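Local atomic coordinates of putative protease (Parabacteroides distasonis ATCC 8503, PDB entry 3KD4), a protein that is of unknown function but is probably an exported hydrolase, tentatively assigned as a protease. Residues Y50-Q55 against Y93-E98; Y271-I276 against P287-Q292. One frame throughout, in Å; residues are numbered along the deposited sequence. Where two conformers were deposited one is given.

In the fold
Following the chain from the N terminus, strand 45-50 runs into the turn of contact 1, which meets the start of strand 97-102 after 37 intervening residues that carry most of strand 55-65 and all of 71-73 and 79-82. This closes a long loop within the DUF3857 region and ties an outer strand of a small antiparallel sheet to its middle strand. Contact 2 opens much later and closes a short loop, in which helix 276-282 lies between segment 271-276 and the start of helix 287-300. The two loops follow in series, neither nested nor crossed. They nonetheless meet in space: Tyr93 of contact 1 sets its hydroxyl against Glu289 and Arg274 of contact 2, through weak hydrogen bonds.

Contact 1: Y50-Q55 against Y93-E98; sequences YNPDFQ and YNQLKE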
loop_
_atom_site.group_PDB
_atom_site.type_symbol
_atom_site.label_atom_id
_atom_site.label_comp_id
_atom_site.label_asym_id
_atom_site.label_seq_id
_atom_site.Cartn_x
_atom_site.Cartn_y
_atom_site.Cartn_z
ATOM N N TYR A 50 -10.634 11.265 13.322
ATOM C CA TYR A 50 -10.054 11.302 14.653
ATOM C C TYR A 50 -10.758 10.359 15.587
ATOM O O TYR A 50 -11.848 9.846 15.285
ATOM C CB TYR A 50 -10.048 12.726 15.226
ATOM C CG TYR A 50 -11.428 13.303 15.447
ATOM C CD1 TYR A 50 -12.215 13.731 14.382
ATOM C CD2 TYR A 50 -11.939 13.436 16.727
ATOM C CE1 TYR A 50 -13.521 14.255 14.608
ATOM C CE2 TYR A 50 -13.204 13.970 16.956
ATOM C CZ TYR A 50 -13.993 14.343 15.904
ATOM O OH TYR A 50 -15.234 14.880 16.197
ATOM N N ASN A 51 -10.120 10.130 16.738
ATOM C CA ASN A 51 -10.672 9.228 17.740
ATOM C C ASN A 51 -11.132 10.015 18.960
ATOM O O ASN A 51 -10.310 10.427 19.785
ATOM C CB ASN A 51 -9.593 8.217 18.132
ATOM C CG ASN A 51 -10.097 7.177 19.120
ATOM O OD1 ASN A 51 -11.176 7.298 19.637
ATOM N ND2 ASN A 51 -9.299 6.170 19.383
ATOM N N PRO A 52 -12.440 10.209 19.107
ATOM C CA PRO A 52 -12.935 11.046 20.173
ATOM C C PRO A 52 -12.747 10.495 21.574
ATOM O O PRO A 52 -12.935 11.238 22.518
ATOM C CB PRO A 52 -14.433 11.155 19.886
ATOM C CG PRO A 52 -14.755 10.095 18.961
ATOM C CD PRO A 52 -13.528 9.714 18.242
ATOM N N ASP A 53 -12.373 9.236 21.736
ATOM C CA ASP A 53 -12.019 8.777 23.077
ATOM C C ASP A 53 -10.794 9.528 23.634
ATOM O O ASP A 53 -10.659 9.644 24.840
ATOM C CB ASP A 53 -11.734 7.298 23.099
ATOM C CG ASP A 53 -12.974 6.443 22.886
ATOM O OD1 ASP A 53 -14.111 6.944 22.957
ATOM O OD2 ASP A 53 -12.782 5.246 22.609
ATOM N N PHE A 54 -9.903 10.011 22.769
ATOM C CA PHE A 54 -8.723 10.745 23.229
ATOM C C PHE A 54 -8.454 12.026 22.478
ATOM O O PHE A 54 -7.516 12.774 22.841
ATOM C CB PHE A 54 -7.488 9.857 23.085
ATOM C CG PHE A 54 -7.533 8.610 23.950
ATOM C CD1 PHE A 54 -8.181 7.470 23.517
ATOM C CD2 PHE A 54 -6.932 8.597 25.200
ATOM C CE1 PHE A 54 -8.242 6.327 24.341
ATOM C CE2 PHE A 54 -6.985 7.445 26.009
ATOM C CZ PHE A 54 -7.631 6.332 25.575
ATOM N N GLN A 55 -9.236 12.307 21.433
ATOM C CA GLN A 55 -8.947 13.473 20.612
ATOM C C GLN A 55 -10.128 14.397 20.489
ATOM O O GLN A 55 -11.283 13.957 20.453
ATOM C CB GLN A 55 -8.483 13.060 19.212
ATOM C CG GLN A 55 -7.293 12.112 19.242
ATOM C CD GLN A 55 -6.787 11.732 17.873
ATOM O OE1 GLN A 55 -7.541 11.256 17.031
ATOM N NE2 GLN A 55 -5.499 11.938 17.646
ATOM N N TYR A 93 -14.711 -0.352 17.057
ATOM C CA TYR A 93 -14.219 0.945 16.562
ATOM C C TYR A 93 -15.305 1.900 16.149
ATOM O O TYR A 93 -15.066 2.865 15.412
ATOM C CB TYR A 93 -13.301 0.719 15.365
ATOM C CG TYR A 93 -12.283 -0.279 15.708
ATOM C CD1 TYR A 93 -11.226 0.046 16.545
ATOM C CD2 TYR A 93 -12.426 -1.601 15.288
ATOM C CE1 TYR A 93 -10.326 -0.883 16.898
ATOM C CE2 TYR A 93 -11.516 -2.534 15.639
ATOM C CZ TYR A 93 -10.475 -2.176 16.438
ATOM O OH TYR A 93 -9.566 -3.123 16.773
ATOM N N ASN A 94 -16.511 1.646 16.631
ATOM C CA ASN A 94 -17.648 2.424 16.192
ATOM C C ASN A 94 -17.679 3.819 16.811
ATOM O O ASN A 94 -18.534 4.599 16.455
ATOM C CB ASN A 94 -18.974 1.664 16.444
ATOM C CG ASN A 94 -19.337 1.566 17.907
ATOM O OD1 ASN A 94 -18.657 2.095 18.798
ATOM N ND2 ASN A 94 -20.444 0.882 18.168
ATOM N N GLN A 95 -16.754 4.140 17.721
ATOM C CA GLN A 95 -16.642 5.519 18.214
ATOM C C GLN A 95 -15.853 6.445 17.244
ATOM O O GLN A 95 -15.946 7.666 17.350
ATOM C CB GLN A 95 -16.062 5.562 19.636
ATOM C CG GLN A 95 -14.532 5.662 19.781
ATOM C CD GLN A 95 -13.733 4.467 19.248
ATOM O OE1 GLN A 95 -14.294 3.427 18.881
ATOM N NE2 GLN A 95 -12.395 4.629 19.191
ATOM N N LEU A 96 -15.103 5.871 16.294
ATOM C CA LEU A 96 -14.247 6.672 15.425
ATOM C C LEU A 96 -15.066 7.640 14.600
ATOM O O LEU A 96 -16.202 7.337 14.270
ATOM C CB LEU A 96 -13.396 5.791 14.543
ATOM C CG LEU A 96 -12.343 4.955 15.293
ATOM C CD1 LEU A 96 -11.600 4.093 14.260
ATOM C CD2 LEU A 96 -11.408 5.829 16.130
ATOM N N LYS A 97 -14.509 8.829 14.354
ATOM C CA LYS A 97 -15.191 9.895 13.622
ATOM C C LYS A 97 -14.434 10.418 12.439
ATOM O O LYS A 97 -13.183 10.504 12.437
ATOM C CB LYS A 97 -15.494 11.068 14.516
ATOM C CG LYS A 97 -16.402 10.741 15.663
ATOM C CD LYS A 97 -17.818 10.669 15.263
ATOM C CE LYS A 97 -18.715 10.102 16.388
ATOM N NZ LYS A 97 -20.126 10.003 15.877
ATOM N N GLU A 98 -15.212 10.777 11.421
ATOM C CA GLU A 98 -14.721 11.505 10.267
ATOM C C GLU A 98 -15.621 12.701 10.071
ATOM O O GLU A 98 -16.809 12.537 9.799
ATOM C CB GLU A 98 -14.742 10.608 9.033
ATOM C CG GLU A 98 -14.422 11.302 7.715
ATOM C CD GLU A 98 -14.169 10.322 6.602
ATOM O OE1 GLU A 98 -14.324 9.116 6.809
ATOM O OE2 GLU A 98 -13.800 10.737 5.509
#
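Gln95 meets Asn51 through a hydrogen bond between side-chain amides, Gln95 NE2 donating to Asn51 OD1 at 3.0 Å, with that oxygen close to the plane of the Gln95 amide. Gln95 sits in the type I turn from Tyr93 to Leu96. Asn51 OD1 also takes the backbone N of Asp53 in an Asx turn, and the two donors reach that oxygen from opposite faces of its amide. The Asp53 carboxylate lies nearly parallel to the plane of the Gln95 amide (11° apart), Asp53 OD2 being 3.4 Å from Gln95 CG, while Gln95 O rests against Pro52 CG. Replacing Asn51 with an alanine would probably leave Gln95 NE2 and the backbone N of Asp53 without their shared acceptor. Leu96 then sets its CD2 methyl against the Asn51 side chain, 3.5 Å from Asn51 CG. At Lys97 the chain becomes a strand and forms an antiparallel hydrogen-bonded pair with Tyr50, on the edge strand of a three-stranded sheet: Tyr50 N to Lys97 O is 2.8 Å, Lys97 N to Tyr50 O 3.0 Å. With CG held between the backbone N and the carbonyl carbon (chi1 64°), the Tyr50 ring lies over Lys97, whose CB packs on one face in a CH-pi contact 4.1 Å from the ring centroid. The Tyr50 hydroxyl is hydrogen-bonded to Glu81 on strand 79-82. Lys97 CG touches Pro52 CG at 3.7 Å.

Contact 2: Y271-I276 against P287-Q292; sequences YTVRDI and PLEIAQ
Arg274 and Glu289 form the tight half of this contact, a salt bridge in which the guanidinium grips the carboxylate side-on. Arg274 NH2 reaches Glu289 OE1 at 2.8 Å and Arg274 NE reaches Glu289 OE2 at 2.9 Å, yet the two planes are turned 47° apart, and OE1 is met from above the carboxylate plane. Glu289 OE2 has a second donor, the backbone N of Arg274 at 2.8 Å, received on the anti lone pair of that oxygen. Three bonds from one residue thus fix the carboxylate. A bend at chi3 (-72°) of Arg274 turns the guanidinium back to its partner. Beside this polar knot, Val273 CG1 lodges between Leu288 CG and Glu289 CG, 3.6 Å from each.

Ile276 CD1 on Gln292 CG, 3.8 Å apart, adds buried apolar packing, whereas the side toward Thr272 is looser: Leu288 CD2 approaches Thr272 O at 3.7 Å, and the partly exposed Thr272 side chain points away from the helix. The helix and the sheet after it are consistent with a transglutaminase-like core, but Pro287 stands where such enzymes usually carry their cysteine, so no catalytic part is implied.

Glu289 OE1 also accepts the backbone N of Thr286, and Arg274 is further held by Ser282 and the carbonyl of Tyr284. Such a buried carboxylate, ringed by donors, is likely to stay ionised and to pin the loop to the first turn of helix 287-300.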
loop_
_atom_site.group_PDB
_atom_site.type_symbol
_atom_site.label_atom_id
_atom_site.label_comp_id
_atom_site.label_asym_id
_atom_site.label_seq_id
_atom_site.Cartn_x
_atom_site.Cartn_y
_atom_site.Cartn_z
ATOM N N TYR A 271 -1.788 2.975 18.499
ATOM C CA TYR A 271 -0.759 1.959 18.312
ATOM C C TYR A 271 -0.878 0.783 19.308
ATOM O O TYR A 271 0.123 0.287 19.822
ATOM C CB TYR A 271 0.659 2.587 18.371
ATOM C CG TYR A 271 0.850 3.629 17.324
ATOM C CD1 TYR A 271 1.257 3.279 16.046
ATOM C CD2 TYR A 271 0.533 4.958 17.575
ATOM C CE1 TYR A 271 1.410 4.217 15.063
ATOM C CE2 TYR A 271 0.695 5.928 16.585
ATOM C CZ TYR A 271 1.105 5.545 15.334
ATOM O OH TYR A 271 1.278 6.481 14.363
ATOM N N THR A 272 -2.096 0.296 19.530
ATOM C CA THR A 272 -2.148 -0.977 20.261
ATOM C C THR A 272 -3.295 -1.827 19.753
ATOM O O THR A 272 -3.777 -1.622 18.608
ATOM C CB THR A 272 -2.103 -0.804 21.828
ATOM O OG1 THR A 272 -1.955 -2.100 22.495
ATOM C CG2 THR A 272 -3.336 -0.067 22.307
ATOM N N VAL A 273 -3.581 -2.874 20.510
ATOM C CA VAL A 273 -4.434 -3.966 20.093
ATOM C C VAL A 273 -5.445 -4.186 21.166
ATOM O O VAL A 273 -5.208 -3.815 22.312
ATOM C CB VAL A 273 -3.609 -5.260 19.896
ATOM C CG1 VAL A 273 -2.765 -5.159 18.604
ATOM C CG2 VAL A 273 -2.738 -5.635 21.153
ATOM N N ARG A 274 -6.594 -4.760 20.806
ATOM C CA ARG A 274 -7.479 -5.284 21.820
ATOM C C ARG A 274 -6.788 -6.461 22.468
ATOM O O ARG A 274 -5.834 -7.037 21.941
ATOM C CB ARG A 274 -8.813 -5.743 21.253
ATOM C CG ARG A 274 -9.695 -4.590 20.797
ATOM C CD ARG A 274 -10.902 -5.135 20.056
ATOM N NE ARG A 274 -10.514 -5.654 18.752
ATOM C CZ ARG A 274 -11.160 -6.590 18.070
ATOM N NH1 ARG A 274 -12.294 -7.135 18.510
ATOM N NH2 ARG A 274 -10.666 -6.978 16.911
ATOM N N ASP A 275 -7.284 -6.819 23.635
ATOM C CA ASP A 275 -6.866 -8.028 24.268
ATOM C C ASP A 275 -6.919 -9.187 23.261
ATOM O O ASP A 275 -7.935 -9.378 22.611
ATOM C CB ASP A 275 -7.821 -8.281 25.408
ATOM C CG ASP A 275 -7.566 -9.556 26.060
ATOM O OD1 ASP A 275 -6.664 -9.563 26.907
ATOM O OD2 ASP A 275 -8.245 -10.537 25.706
ATOM N N ILE A 276 -5.839 -9.960 23.139
ATOM C CA ILE A 276 -5.720 -10.888 22.019
ATOM C C ILE A 276 -6.788 -12.016 22.018
ATOM O O ILE A 276 -7.254 -12.428 20.952
ATOM C CB ILE A 276 -4.290 -11.419 21.902
ATOM C CG1 ILE A 276 -3.403 -10.315 21.351
ATOM C CG2 ILE A 276 -4.155 -12.488 20.836
ATOM C CD1 ILE A 276 -3.669 -10.016 19.848
ATOM N N PRO A 287 -4.856 -5.332 11.074
ATOM C CA PRO A 287 -3.644 -6.043 10.684
ATOM C C PRO A 287 -2.709 -6.328 11.856
ATOM O O PRO A 287 -2.155 -7.415 11.949
ATOM C CB PRO A 287 -2.986 -5.093 9.678
ATOM C CG PRO A 287 -4.189 -4.398 9.032
ATOM C CD PRO A 287 -5.129 -4.175 10.201
ATOM N N LEU A 288 -2.584 -5.359 12.760
ATOM C CA LEU A 288 -1.709 -5.472 13.904
ATOM C C LEU A 288 -2.220 -6.565 14.859
ATOM O O LEU A 288 -1.446 -7.372 15.355
ATOM C CB LEU A 288 -1.604 -4.132 14.623
ATOM C CG LEU A 288 -0.704 -4.058 15.856
ATOM C CD1 LEU A 288 0.754 -4.363 15.480
ATOM C CD2 LEU A 288 -0.833 -2.655 16.552
ATOM N N GLU A 289 -3.518 -6.562 15.114
ATOM C CA GLU A 289 -4.153 -7.592 15.950
ATOM C C GLU A 289 -3.989 -8.983 15.352
ATOM O O GLU A 289 -3.683 -9.940 16.059
ATOM C CB GLU A 289 -5.637 -7.280 16.144
ATOM C CG GLU A 289 -5.892 -6.191 17.173
ATOM C CD GLU A 289 -7.352 -5.709 17.226
ATOM O OE1 GLU A 289 -8.111 -5.983 16.265
ATOM O OE2 GLU A 289 -7.750 -5.081 18.243
ATOM N N ILE A 290 -4.210 -9.103 14.049
ATOM C CA ILE A 290 -4.090 -10.396 13.392
ATOM C C ILE A 290 -2.649 -10.904 13.406
ATOM O O ILE A 290 -2.386 -12.079 13.717
ATOM C CB ILE A 290 -4.701 -10.351 11.952
ATOM C CG1 ILE A 290 -6.221 -10.131 12.040
ATOM C CG2 ILE A 290 -4.395 -11.648 11.164
ATOM C CD1 ILE A 290 -6.890 -9.748 10.678
ATOM N N ALA A 291 -1.713 -10.015 13.134
ATOM C CA ALA A 291 -0.308 -10.373 13.190
ATOM C C ALA A 291 0.079 -10.915 14.571
ATOM O O ALA A 291 0.800 -11.893 14.659
ATOM C CB ALA A 291 0.563 -9.160 12.844
ATOM N N GLN A 292 -0.383 -10.272 15.638
ATOM C CA GLN A 292 -0.023 -10.695 17.006
ATOM C C GLN A 292 -0.729 -11.968 17.389
ATOM O O GLN A 292 -0.138 -12.820 18.039
ATOM C CB GLN A 292 -0.304 -9.601 18.044
ATOM C CG GLN A 292 0.084 -9.962 19.485
ATOM C CD GLN A 292 1.559 -10.258 19.701
ATOM O OE1 GLN A 292 2.370 -10.126 18.795
ATOM N NE2 GLN A 292 1.910 -10.643 20.932
#